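Local coordinates for glyoxylate-induced Protein (Pseudomonas aeruginosa, PDB 1SQ4) that is of unknown function, has two cupin domains and may act as a ureidoglycine aminohydrolase, at residues R53-A58 against I72-P77; F68-V73 against R137-R142; A92-V97 against A118-G123. One frame throughout, in Å; residues are numbered along the deposited sequence.

Contact 1 of 3, residues R53-A58 against I72-P77; sequences RMWVIA and IVELAP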
loop_
_atom_site.group_PDB
_atom_site.type_symbol
_atom_site.label_atom_id
_atom_site.label_comp_id
_atom_site.label_asym_id
_atom_site.label_seq_id
_atom_site.Cartn_x
_atom_site.Cartn_y
_atom_site.Cartn_z
ATOM N N ARG A 53 19.045 13.412 -34.260
ATOM C CA ARG A 53 17.986 12.715 -33.545
ATOM C C ARG A 53 18.449 12.763 -32.079
ATOM O O ARG A 53 19.643 12.652 -31.805
ATOM C CB ARG A 53 17.859 11.271 -34.050
ATOM C CG ARG A 53 19.098 10.403 -33.782
ATOM C CD ARG A 53 19.166 9.121 -34.635
ATOM N NE ARG A 53 17.992 8.253 -34.487
ATOM C CZ ARG A 53 18.015 6.999 -34.031
ATOM N NH1 ARG A 53 19.157 6.415 -33.656
ATOM N NH2 ARG A 53 16.879 6.321 -33.959
HETATM N N MSE A 54 17.522 12.955 -31.145
HETATM C CA MSE A 54 17.890 13.025 -29.735
HETATM C C MSE A 54 16.849 12.406 -28.817
HETATM O O MSE A 54 15.662 12.336 -29.137
HETATM C CB MSE A 54 18.112 14.482 -29.305
HETATM C CG MSE A 54 16.863 15.349 -29.370
HETATM SE SE MSE A 54 17.138 17.229 -28.928
HETATM C CE MSE A 54 15.562 17.558 -27.834
ATOM N N TRP A 55 17.321 11.972 -27.662
ATOM C CA TRP A 55 16.474 11.383 -26.662
ATOM C C TRP A 55 16.303 12.424 -25.588
ATOM O O TRP A 55 17.293 12.922 -25.053
ATOM C CB TRP A 55 17.134 10.126 -26.122
ATOM C CG TRP A 55 16.881 8.992 -27.035
ATOM C CD1 TRP A 55 15.715 8.294 -27.155
ATOM C CD2 TRP A 55 17.769 8.463 -28.029
ATOM N NE1 TRP A 55 15.818 7.365 -28.158
ATOM C CE2 TRP A 55 17.070 7.446 -28.712
ATOM C CE3 TRP A 55 19.082 8.751 -28.412
ATOM C CZ2 TRP A 55 17.643 6.709 -29.757
ATOM C CZ3 TRP A 55 19.653 8.021 -29.451
ATOM C CH2 TRP A 55 18.932 7.012 -30.111
ATOM N N VAL A 56 15.054 12.788 -25.300
ATOM C CA VAL A 56 14.783 13.804 -24.287
ATOM C C VAL A 56 14.643 13.174 -22.912
ATOM O O VAL A 56 14.176 12.045 -22.770
ATOM C CB VAL A 56 13.486 14.612 -24.594
ATOM C CG1 VAL A 56 13.333 15.730 -23.580
ATOM C CG2 VAL A 56 13.534 15.204 -25.991
ATOM N N ILE A 57 15.069 13.913 -21.898
ATOM C CA ILE A 57 14.982 13.451 -20.523
ATOM C C ILE A 57 14.791 14.675 -19.643
ATOM O O ILE A 57 15.747 15.262 -19.152
ATOM C CB ILE A 57 16.256 12.682 -20.106
ATOM C CG1 ILE A 57 16.340 12.558 -18.587
ATOM C CG2 ILE A 57 17.471 13.415 -20.582
ATOM C CD1 ILE A 57 15.150 11.892 -17.969
ATOM N N ALA A 58 13.537 15.067 -19.476
ATOM C CA ALA A 58 13.187 16.223 -18.660
ATOM C C ALA A 58 11.891 15.887 -17.924
ATOM O O ALA A 58 11.236 14.906 -18.255
ATOM C CB ALA A 58 12.993 17.437 -19.557
ATOM N N ILE A 72 20.091 13.759 -25.376
ATOM C CA ILE A 72 21.190 12.895 -25.773
ATOM C C ILE A 72 21.098 12.896 -27.291
ATOM O O ILE A 72 20.289 12.180 -27.896
ATOM C CB ILE A 72 21.069 11.462 -25.181
ATOM C CG1 ILE A 72 21.206 11.512 -23.655
ATOM C CG2 ILE A 72 22.193 10.585 -25.698
ATOM C CD1 ILE A 72 21.134 10.151 -22.963
ATOM N N VAL A 73 21.928 13.745 -27.891
ATOM C CA VAL A 73 21.947 13.947 -29.329
ATOM C C VAL A 73 22.848 13.048 -30.151
ATOM O O VAL A 73 24.004 12.840 -29.828
ATOM C CB VAL A 73 22.296 15.400 -29.640
ATOM C CG1 VAL A 73 22.297 15.626 -31.135
ATOM C CG2 VAL A 73 21.295 16.309 -28.960
ATOM N N GLU A 74 22.296 12.533 -31.234
ATOM C CA GLU A 74 23.029 11.670 -32.129
ATOM C C GLU A 74 23.128 12.374 -33.474
ATOM O O GLU A 74 22.112 12.637 -34.139
ATOM C CB GLU A 74 22.291 10.333 -32.278
ATOM C CG GLU A 74 22.819 9.412 -33.373
ATOM C CD GLU A 74 21.959 8.164 -33.581
ATOM O OE1 GLU A 74 22.058 7.544 -34.653
ATOM O OE2 GLU A 74 21.189 7.788 -32.678
ATOM N N LEU A 75 24.347 12.713 -33.863
ATOM C CA LEU A 75 24.557 13.366 -35.146
ATOM C C LEU A 75 25.158 12.384 -36.113
ATOM O O LEU A 75 26.144 11.715 -35.811
ATOM C CB LEU A 75 25.505 14.547 -35.020
ATOM C CG LEU A 75 25.008 15.650 -34.113
ATOM C CD1 LEU A 75 26.080 16.719 -34.018
ATOM C CD2 LEU A 75 23.702 16.205 -34.649
ATOM N N ALA A 76 24.550 12.303 -37.281
ATOM C CA ALA A 76 25.041 11.429 -38.317
ATOM C C ALA A 76 26.131 12.229 -38.995
ATOM O O ALA A 76 26.266 13.436 -38.772
ATOM C CB ALA A 76 23.942 11.114 -39.302
ATOM N N PRO A 77 26.930 11.569 -39.833
ATOM C CA PRO A 77 27.982 12.328 -40.494
ATOM C C PRO A 77 27.419 13.580 -41.146
ATOM O O PRO A 77 26.342 13.550 -41.746
ATOM C CB PRO A 77 28.533 11.330 -41.495
ATOM C CG PRO A 77 28.416 10.040 -40.746
ATOM C CD PRO A 77 27.025 10.136 -40.155
#

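Contact 2 of 3, residues F68-V73 against R137-R142; sequences FSQYIV and RFHWIR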
loop_
_atom_site.group_PDB
_atom_site.type_symbol
_atom_site.label_atom_id
_atom_site.label_comp_id
_atom_site.label_asym_id
_atom_site.label_seq_id
_atom_site.Cartn_x
_atom_site.Cartn_y
_atom_site.Cartn_z
ATOM N N PHE A 68 16.027 22.050 -15.233
ATOM C CA PHE A 68 16.978 21.559 -16.214
ATOM C C PHE A 68 16.315 20.811 -17.350
ATOM O O PHE A 68 15.168 20.373 -17.258
ATOM C CB PHE A 68 17.996 20.626 -15.543
ATOM C CG PHE A 68 18.996 21.328 -14.669
ATOM C CD1 PHE A 68 19.985 22.138 -15.225
ATOM C CD2 PHE A 68 18.978 21.148 -13.294
ATOM C CE1 PHE A 68 20.949 22.760 -14.418
ATOM C CE2 PHE A 68 19.933 21.761 -12.481
ATOM C CZ PHE A 68 20.924 22.572 -13.046
ATOM N N SER A 69 17.062 20.685 -18.433
ATOM C CA SER A 69 16.616 19.959 -19.598
ATOM C C SER A 69 17.872 19.222 -20.064
ATOM O O SER A 69 18.970 19.782 -20.092
ATOM C CB SER A 69 16.089 20.926 -20.663
ATOM O OG SER A 69 16.975 21.062 -21.756
ATOM N N GLN A 70 17.719 17.946 -20.384
ATOM C CA GLN A 70 18.841 17.144 -20.826
ATOM C C GLN A 70 18.474 16.422 -22.111
ATOM O O GLN A 70 17.373 15.887 -22.235
ATOM C CB GLN A 70 19.200 16.136 -19.734
ATOM C CG GLN A 70 20.214 15.094 -20.136
ATOM C CD GLN A 70 20.478 14.081 -19.027
ATOM O OE1 GLN A 70 19.661 13.912 -18.110
ATOM N NE2 GLN A 70 21.613 13.392 -19.113
ATOM N N TYR A 71 19.376 16.427 -23.081
ATOM C CA TYR A 71 19.110 15.715 -24.324
ATOM C C TYR A 71 20.315 14.836 -24.637
ATOM O O TYR A 71 21.431 15.125 -24.207
ATOM C CB TYR A 71 18.924 16.669 -25.505
ATOM C CG TYR A 71 18.044 17.873 -25.299
ATOM C CD1 TYR A 71 16.892 17.808 -24.522
ATOM C CD2 TYR A 71 18.309 19.056 -25.983
ATOM C CE1 TYR A 71 16.021 18.890 -24.440
ATOM C CE2 TYR A 71 17.443 20.138 -25.907
ATOM C CZ TYR A 71 16.298 20.044 -25.136
ATOM O OH TYR A 71 15.408 21.086 -25.092
ATOM N N ILE A 72 20.091 13.759 -25.376
ATOM C CA ILE A 72 21.190 12.895 -25.773
ATOM C C ILE A 72 21.098 12.896 -27.291
ATOM O O ILE A 72 20.289 12.180 -27.896
ATOM C CB ILE A 72 21.069 11.462 -25.181
ATOM C CG1 ILE A 72 21.206 11.512 -23.655
ATOM C CG2 ILE A 72 22.193 10.585 -25.698
ATOM C CD1 ILE A 72 21.134 10.151 -22.963
ATOM N N VAL A 73 21.928 13.745 -27.891
ATOM C CA VAL A 73 21.947 13.947 -29.329
ATOM C C VAL A 73 22.848 13.048 -30.151
ATOM O O VAL A 73 24.004 12.840 -29.828
ATOM C CB VAL A 73 22.296 15.400 -29.640
ATOM C CG1 VAL A 73 22.297 15.626 -31.135
ATOM C CG2 VAL A 73 21.295 16.309 -28.960
ATOM N N ARG A 137 27.784 11.122 -30.466
ATOM C CA ARG A 137 26.724 11.221 -29.487
ATOM C C ARG A 137 27.170 12.003 -28.273
ATOM O O ARG A 137 28.228 11.738 -27.697
ATOM C CB ARG A 137 26.268 9.815 -29.094
ATOM C CG ARG A 137 25.862 8.954 -30.297
ATOM C CD ARG A 137 25.327 7.612 -29.855
ATOM N NE ARG A 137 24.589 6.958 -30.923
ATOM C CZ ARG A 137 25.155 6.362 -31.963
ATOM N NH1 ARG A 137 26.476 6.324 -32.071
ATOM N NH2 ARG A 137 24.398 5.833 -32.913
ATOM N N PHE A 138 26.363 12.983 -27.890
ATOM C CA PHE A 138 26.686 13.803 -26.732
ATOM C C PHE A 138 25.468 14.184 -25.911
ATOM O O PHE A 138 24.338 14.086 -26.376
ATOM C CB PHE A 138 27.406 15.088 -27.159
ATOM C CG PHE A 138 26.574 15.999 -28.032
ATOM C CD1 PHE A 138 26.403 15.721 -29.382
ATOM C CD2 PHE A 138 26.033 17.175 -27.517
ATOM C CE1 PHE A 138 25.702 16.590 -30.198
ATOM C CE2 PHE A 138 25.327 18.049 -28.326
ATOM C CZ PHE A 138 25.171 17.763 -29.666
ATOM N N HIS A 139 25.728 14.632 -24.686
ATOM C CA HIS A 139 24.685 15.062 -23.772
ATOM C C HIS A 139 24.617 16.575 -23.814
ATOM O O HIS A 139 25.645 17.242 -23.866
ATOM C CB HIS A 139 24.986 14.611 -22.337
ATOM C CG HIS A 139 24.712 13.163 -22.083
ATOM N ND1 HIS A 139 23.841 12.730 -21.109
ATOM C CD2 HIS A 139 25.209 12.043 -22.666
ATOM C CE1 HIS A 139 23.811 11.410 -21.100
ATOM N NE2 HIS A 139 24.634 10.970 -22.036
ATOM N N TRP A 140 23.407 17.117 -23.786
ATOM C CA TRP A 140 23.222 18.556 -23.822
ATOM C C TRP A 140 22.322 18.955 -22.653
ATOM O O TRP A 140 21.118 18.711 -22.652
ATOM C CB TRP A 140 22.605 18.944 -25.169
ATOM C CG TRP A 140 22.416 20.426 -25.426
ATOM C CD1 TRP A 140 22.834 21.460 -24.645
ATOM C CD2 TRP A 140 21.685 21.017 -26.512
ATOM N NE1 TRP A 140 22.398 22.662 -25.169
ATOM C CE2 TRP A 140 21.686 22.414 -26.317
ATOM C CE3 TRP A 140 21.014 20.497 -27.635
ATOM C CZ2 TRP A 140 21.054 23.299 -27.188
ATOM C CZ3 TRP A 140 20.383 21.385 -28.506
ATOM C CH2 TRP A 140 20.409 22.767 -28.271
ATOM N N ILE A 141 22.924 19.571 -21.646
ATOM C CA ILE A 141 22.191 19.988 -20.474
ATOM C C ILE A 141 21.910 21.493 -20.516
ATOM O O ILE A 141 22.834 22.302 -20.619
ATOM C CB ILE A 141 22.994 19.613 -19.230
ATOM C CG1 ILE A 141 23.268 18.114 -19.250
ATOM C CG2 ILE A 141 22.233 19.984 -17.991
ATOM C CD1 ILE A 141 24.282 17.648 -18.243
ATOM N N ARG A 142 20.633 21.861 -20.428
ATOM C CA ARG A 142 20.231 23.267 -20.490
ATOM C C ARG A 142 19.572 23.819 -19.241
ATOM O O ARG A 142 18.932 23.088 -18.483
ATOM C CB ARG A 142 19.277 23.498 -21.673
ATOM C CG ARG A 142 19.916 23.276 -23.042
ATOM C CD ARG A 142 18.896 23.183 -24.168
ATOM N NE ARG A 142 18.328 24.465 -24.594
ATOM C CZ ARG A 142 17.128 24.910 -24.241
ATOM N NH1 ARG A 142 16.360 24.181 -23.440
ATOM N NH2 ARG A 142 16.683 26.067 -24.712
HETATM O O HOH W 1 18.932 19.703 -23.064
#

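Contact 3 of 3, residues A92-V97 against A118-G123; sequences AVLFVV and AFIPPG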
loop_
_atom_site.group_PDB
_atom_site.type_symbol
_atom_site.label_atom_id
_atom_site.label_comp_id
_atom_site.label_asym_id
_atom_site.label_seq_id
_atom_site.Cartn_x
_atom_site.Cartn_y
_atom_site.Cartn_z
ATOM N N ALA A 92 24.502 26.164 -21.248
ATOM C CA ALA A 92 24.614 24.739 -21.528
ATOM C C ALA A 92 25.939 24.080 -21.144
ATOM O O ALA A 92 26.918 24.736 -20.778
ATOM C CB ALA A 92 24.340 24.481 -23.016
ATOM N N VAL A 93 25.929 22.758 -21.232
ATOM C CA VAL A 93 27.090 21.939 -20.976
ATOM C C VAL A 93 26.999 20.789 -21.975
ATOM O O VAL A 93 26.001 20.060 -22.017
ATOM C CB VAL A 93 27.101 21.370 -19.548
ATOM C CG1 VAL A 93 28.247 20.391 -19.397
ATOM C CG2 VAL A 93 27.241 22.496 -18.540
ATOM N N LEU A 94 28.026 20.653 -22.802
ATOM C CA LEU A 94 28.075 19.591 -23.798
ATOM C C LEU A 94 29.060 18.546 -23.313
ATOM O O LEU A 94 30.177 18.867 -22.893
ATOM C CB LEU A 94 28.517 20.151 -25.158
ATOM C CG LEU A 94 27.481 20.458 -26.249
ATOM C CD1 LEU A 94 26.291 21.201 -25.692
ATOM C CD2 LEU A 94 28.148 21.266 -27.346
ATOM N N PHE A 95 28.642 17.290 -23.366
ATOM C CA PHE A 95 29.486 16.200 -22.920
ATOM C C PHE A 95 29.424 15.050 -23.904
ATOM O O PHE A 95 28.468 14.270 -23.900
ATOM C CB PHE A 95 29.023 15.713 -21.552
ATOM C CG PHE A 95 29.860 14.611 -20.998
ATOM C CD1 PHE A 95 31.172 14.856 -20.611
ATOM C CD2 PHE A 95 29.358 13.318 -20.907
ATOM C CE1 PHE A 95 31.965 13.829 -20.138
ATOM C CE2 PHE A 95 30.151 12.283 -20.432
ATOM C CZ PHE A 95 31.458 12.534 -20.050
ATOM N N VAL A 96 30.450 14.920 -24.734
ATOM C CA VAL A 96 30.453 13.857 -25.725
ATOM C C VAL A 96 30.786 12.493 -25.134
ATOM O O VAL A 96 31.744 12.346 -24.377
ATOM C CB VAL A 96 31.421 14.191 -26.867
ATOM C CG1 VAL A 96 32.759 14.536 -26.292
ATOM C CG2 VAL A 96 31.529 13.015 -27.828
ATOM N N VAL A 97 29.978 11.499 -25.491
ATOM C CA VAL A 97 30.175 10.145 -24.996
ATOM C C VAL A 97 30.621 9.167 -26.077
ATOM O O VAL A 97 31.133 8.092 -25.773
ATOM C CB VAL A 97 28.896 9.594 -24.333
ATOM C CG1 VAL A 97 28.587 10.382 -23.083
ATOM C CG2 VAL A 97 27.736 9.656 -25.303
ATOM N N ALA A 118 32.189 20.739 -22.430
ATOM C CA ALA A 118 32.130 22.119 -22.880
ATOM C C ALA A 118 31.032 22.909 -22.178
ATOM O O ALA A 118 29.904 22.437 -22.053
ATOM C CB ALA A 118 31.923 22.158 -24.394
ATOM N N PHE A 119 31.378 24.103 -21.703
ATOM C CA PHE A 119 30.427 24.976 -21.027
ATOM C C PHE A 119 30.168 26.191 -21.901
ATOM O O PHE A 119 31.087 26.925 -22.278
ATOM C CB PHE A 119 30.953 25.429 -19.664
ATOM C CG PHE A 119 30.060 26.431 -18.982
ATOM C CD1 PHE A 119 30.375 27.786 -18.996
ATOM C CD2 PHE A 119 28.861 26.030 -18.393
ATOM C CE1 PHE A 119 29.508 28.723 -18.447
ATOM C CE2 PHE A 119 27.990 26.959 -17.845
ATOM C CZ PHE A 119 28.316 28.308 -17.872
ATOM N N ILE A 120 28.902 26.401 -22.215
ATOM C CA ILE A 120 28.511 27.496 -23.068
ATOM C C ILE A 120 27.708 28.451 -22.231
ATOM O O ILE A 120 26.708 28.067 -21.658
ATOM C CB ILE A 120 27.653 26.968 -24.206
ATOM C CG1 ILE A 120 28.401 25.846 -24.918
ATOM C CG2 ILE A 120 27.300 28.067 -25.168
ATOM C CD1 ILE A 120 27.608 25.244 -26.040
ATOM N N PRO A 121 28.172 29.703 -22.101
ATOM C CA PRO A 121 27.472 30.727 -21.313
ATOM C C PRO A 121 26.226 31.243 -22.028
ATOM O O PRO A 121 26.135 31.194 -23.254
ATOM C CB PRO A 121 28.540 31.804 -21.110
ATOM C CG PRO A 121 29.416 31.644 -22.307
ATOM C CD PRO A 121 29.537 30.143 -22.429
ATOM N N PRO A 122 25.257 31.761 -21.268
ATOM C CA PRO A 122 24.011 32.272 -21.842
ATOM C C PRO A 122 24.191 33.304 -22.939
ATOM O O PRO A 122 24.974 34.237 -22.799
ATOM C CB PRO A 122 23.273 32.817 -20.627
ATOM C CG PRO A 122 24.378 33.278 -19.752
ATOM C CD PRO A 122 25.408 32.190 -19.870
ATOM N N GLY A 123 23.457 33.108 -24.034
ATOM C CA GLY A 123 23.527 34.008 -25.166
ATOM C C GLY A 123 24.804 33.855 -25.977
ATOM O O GLY A 123 25.003 34.550 -26.968
#

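Contact 1 of 3, residues R53-A58 against I72-P77
The beta hairpin of strands 52-57 and 69-76 carries an Arg53–Glu74 salt bridge beside its backbone ladder. Arg53 NH1 lies 2.6 Å from Glu74 OE2, which it meets on the syn side, somewhat out of the carboxylate plane. A second bond from Arg53 NH1 to Glu74 OE1 is weak at 3.3 Å. The guanidinium and carboxylate planes stand 86° apart, and the single nitrogen NH1 serves both oxygens. Arg53 runs alongside Glu74, pointing the same way. Its bend at chi3 (-57°) turns the guanidinium so that NH1 meets the carboxylate of the extended Glu74. Trp55 shares this face, with its CZ2 above one face of the guanidinium, toward the rim, and Trp55 CH2 is 3.5 Å from Glu74 OE2.

The pairing is antiparallel, and strand 52-57 is the outermost strand on this side of the six-stranded cupin sheet within the chain. Arg53 with Glu74 and Trp55 with Ile72 are hydrogen-bonded pairs. Glu74 N donates to Arg53 O at 2.7 Å, and Ile72 N to Trp55 O at 2.9 Å. Between them, Met54 and Val73 form a non-hydrogen-bonded pair whose side chains turn to the opposite face. There the selenomethionine Met54 touches Val73, with CB and CG2 3.7 Å apart.

The polar ends have further partners. Arg53 NH2 bridges to Asp40, Glu74 OE1 is hydrogen-bonded to His135 ND1, and Trp55 NE1 bonds to Arg39 O. Val56 and Ala58 pack on Met270 of the second subunit.

Contact 2 of 3, residues F68-V73 against R137-R142
Arg142 N donates to Ser69 O at 2.7 Å, nearly straight at 170°. This is one of six backbone bonds between the antiparallel segments 68-73 and 137-142. They fall in three hydrogen-bonded pairs: Ser69 with Arg142, Tyr71 with Trp140, and Val73 with Phe138.

On the face of these pairs, Tyr71 and Trp140 make an offset edge-to-face stack, with planes at 88°. The edge of Tyr71 is turned to the face of Trp140, and Tyr71 CD2 comes within 3.5 Å of Trp140 CE3. Arg142 CD lies over the indole too. Next along, Val73 CB sits over one face of the Phe138 ring, 3.7 Å from Phe138 CE1, as a CH-pi contact. Phe138 has its CG between the backbone N and the carbonyl carbon (chi1 63°), which brings the ring beside Val73.

The other face holds Gln70, Ile72, His139 and Ile141. Gln70 NE2 donates to His139 ND1 at 3.1 Å, in the plane of the imidazole. Ile72 CG1 lies over one face of the same ring, with Ile72 CD1 3.5 Å from His139 CE1. Contacts at the edge and over a face probably limit rotation of the imidazole.

Gln70 OE1 bonds to Tyr263, and Ile141 packs on strand 258-265. Tyr71 OH bonds to His269 of the second subunit. Strands 52-57 and 90-98 flank the pair in the cupin sheet.

Contact 3 of 3, residues A92-V97 against A118-G123
The Phe119 ring meets Val93 at its edge. Val93 CG2 lies near the ring plane, 3.9 Å from Phe119 CD2, and the two side chains cross at a slant. Ala92 O approaches the same ring obliquely and is 3.3 Å from Phe119 CD2. Phe119 has its CG anti to the backbone N (chi1 175°), beside its own carbonyl, and this leaves CD2 next to the neighbouring strand. The ring of His189 makes an edge-to-face pair with Phe119.

Val93 and Phe119 are the non-hydrogen-bonded pair of an antiparallel ladder between strands 90-98 and 116-120. Ala92 with Ile120 and Leu94 with Ala118 are the hydrogen-bonded pairs on either side. Leu94 N donates to Ala118 O at 2.7 Å, and Ala118 N returns a bond to Leu94 O at 2.8 Å. Ala92 N reaches Ile120 O at 2.9 Å, nearly straight at 169°. Ile120 N returns a bond to Ala92 O.

The side chains of these two pairs share the other face. Leu94 CB and Ala118 CB are 4.0 Å apart. The branch ends Leu94 CD2 and Ile120 CD1 touch at 4.2 Å. In this cupin barrel that face is turned to strand 126-129 of the smaller sheet, where Leu94 packs on Val128 and Ile120 on Tyr126. Val93 and Phe119 instead pack on Met191 of strand 191-198, in the second cupin half.

All six touching residues are buried and their side chains are apolar. The hydrogen bonds across this contact are therefore purely backbone bonds, and they satisfy peptide groups that water would hardly reach.

Overall arrangement
All three contacts lie in one antiparallel six-stranded sheet of the first cupin domain. Contacts 1 and 2 share strand 69-76, with centres about 7 Å apart, and Glu74 OE1 and Arg137 NH2 form a long, weak ion pair between them. Contacts 2 and 3 are joined by the pairing of strands 136-144 and 90-98, with centres about 9 Å apart. Contacts 1 and 3 do not touch; their centres are about 15 Å apart. Along the chain, contact 1 closes first, and contact 3 is nested inside the loop closed by contact 2. With that pairing, they span five neighbouring strands, from 52-57 to 116-120. Contacts 1 and 2 also meet the second subunit, whereas contact 3 meets no other chain.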